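Local coordinates for protein endoribonuclease PemK (Escherichia coli, PDB 1M1F) that serves as the toxin of a plasmid-maintenance toxin-antitoxin system, probably cleaving RNA as an endoribonuclease and killing daughter cells that lose the plasmid, at residues 93-96 with 97-101. Residues are numbered along the deposited sequence; the frame is centred on the assembly and turned at random.
Sequences VPET and IMNEV
Val-93 and Ile-97 bring their branched side chains together at about a right angle where helix 95-106 begins, a worked example of how the residues just before a helix pack against its first turn. The apolar contact rests on Val-93 CG2, which lies 4.0 Å from Ile-97 CG2 and 4.2 Å from Met-98 CB, bridging two consecutive helical residues. Ile-97 sets its CG2 anti to the backbone N and its CG1 beside that N (chi1 -70°), and the CG1 branch meets Pro-94 CD at 4.3 Å.

Backbone bonds wind the turn. Pro-94 occupies the N-cap position, and its carbonyl O accepts the N-H of Met-98 at 3.2 Å. The next two i to i+4 bonds run from Asn-99 N to Glu-95 O (2.8 Å) and from Glu-100 N to Thr-96 O (3.1 Å).

On the exposed side a water donates to Asn-99 OD1 at 2.9 Å; its link to Glu-95 OE1 is implausibly short and therefore doubtful. Glu-95 OE2 forms a salt bridge with Arg-92.

Val-93 and Pro-94 link strand 88-92 to helix 95-106. Val-93, Met-98 and Val-101 face Leu-26 of strand 22-27, Val-101 also reaches strand 71-79, and Ile-97 and Pro-94 rest on the loop residues Val-64 and Ile-66, packing this helix against the antiparallel sheet of the PemK/MazF fold.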
loop_
_atom_site.group_PDB
_atom_site.type_symbol
_atom_site.label_atom_id
_atom_site.label_comp_id
_atom_site.label_asym_id
_atom_site.label_seq_id
_atom_site.Cartn_x
_atom_site.Cartn_y
_atom_site.Cartn_z
ATOM N N VAL A 93 -2.341 14.836 11.794
ATOM C CA VAL A 93 -1.744 14.275 12.995
ATOM C C VAL A 93 -0.421 14.988 13.267
ATOM O O VAL A 93 0.190 15.528 12.355
ATOM C CB VAL A 93 -1.454 12.763 12.863
ATOM C CG1 VAL A 93 -2.729 12.011 12.561
ATOM C CG2 VAL A 93 -0.380 12.463 11.803
ATOM N N PRO A 94 0.021 14.998 14.522
ATOM C CA PRO A 94 1.352 15.524 14.844
ATOM C C PRO A 94 2.451 14.743 14.129
ATOM O O PRO A 94 2.281 13.552 13.839
ATOM C CB PRO A 94 1.468 15.315 16.360
ATOM C CG PRO A 94 0.120 15.044 16.852
ATOM C CD PRO A 94 -0.717 14.557 15.717
ATOM N N GLU A 95 3.576 15.406 13.866
ATOM C CA GLU A 95 4.701 14.757 13.203
ATOM C C GLU A 95 5.214 13.549 13.979
ATOM O O GLU A 95 5.674 12.594 13.371
ATOM C CB GLU A 95 5.837 15.753 12.905
ATOM C CG GLU A 95 5.503 16.826 11.877
ATOM C CD GLU A 95 4.995 16.275 10.555
ATOM O OE1 GLU A 95 5.571 15.286 10.045
ATOM O OE2 GLU A 95 4.016 16.836 10.021
ATOM N N THR A 96 5.132 13.554 15.304
ATOM C CA THR A 96 5.557 12.385 16.046
ATOM C C THR A 96 4.787 11.133 15.607
ATOM O O THR A 96 5.382 10.079 15.417
ATOM C CB THR A 96 5.382 12.591 17.545
ATOM O OG1 THR A 96 4.091 13.151 17.797
ATOM C CG2 THR A 96 6.381 13.613 18.096
ATOM N N ILE A 97 3.466 11.237 15.478
ATOM C CA ILE A 97 2.659 10.100 15.026
ATOM C C ILE A 97 3.059 9.707 13.617
ATOM O O ILE A 97 3.273 8.532 13.324
ATOM C CB ILE A 97 1.145 10.441 15.030
ATOM C CG1 ILE A 97 0.607 10.565 16.458
ATOM C CG2 ILE A 97 0.348 9.392 14.243
ATOM C CD1 ILE A 97 0.742 9.314 17.301
ATOM N N MET A 98 3.146 10.686 12.734
ATOM C CA MET A 98 3.483 10.389 11.353
ATOM C C MET A 98 4.828 9.676 11.269
ATOM O O MET A 98 4.965 8.706 10.526
ATOM C CB MET A 98 3.483 11.665 10.506
ATOM C CG MET A 98 3.476 11.423 8.996
ATOM S SD MET A 98 1.980 10.517 8.341
ATOM C CE MET A 98 2.800 8.988 7.677
ATOM N N ASN A 99 5.818 10.124 12.033
ATOM C CA ASN A 99 7.129 9.498 11.978
ATOM C C ASN A 99 7.107 8.070 12.521
ATOM O O ASN A 99 7.821 7.204 12.023
ATOM C CB ASN A 99 8.167 10.366 12.675
ATOM C CG ASN A 99 8.407 11.674 11.936
ATOM O OD1 ASN A 99 8.254 11.754 10.714
ATOM N ND2 ASN A 99 8.802 12.710 12.680
ATOM N N GLU A 100 6.294 7.812 13.537
ATOM C CA GLU A 100 6.160 6.447 14.041
ATOM C C GLU A 100 5.557 5.538 12.953
ATOM O O GLU A 100 5.990 4.391 12.764
ATOM C CB GLU A 100 5.309 6.409 15.315
ATOM C CG GLU A 100 5.523 5.130 16.101
ATOM C CD GLU A 100 5.011 5.174 17.524
ATOM O OE1 GLU A 100 5.277 4.187 18.246
ATOM O OE2 GLU A 100 4.382 6.168 17.925
ATOM N N VAL A 101 4.557 6.054 12.236
ATOM C CA VAL A 101 3.923 5.329 11.136
ATOM C C VAL A 101 4.929 5.050 10.009
ATOM O O VAL A 101 5.027 3.923 9.508
ATOM C CB VAL A 101 2.689 6.109 10.641
ATOM C CG1 VAL A 101 2.143 5.553 9.340
ATOM C CG2 VAL A 101 1.617 6.077 11.709
HETATM O O HOH W 1 6.421 13.242 9.010
#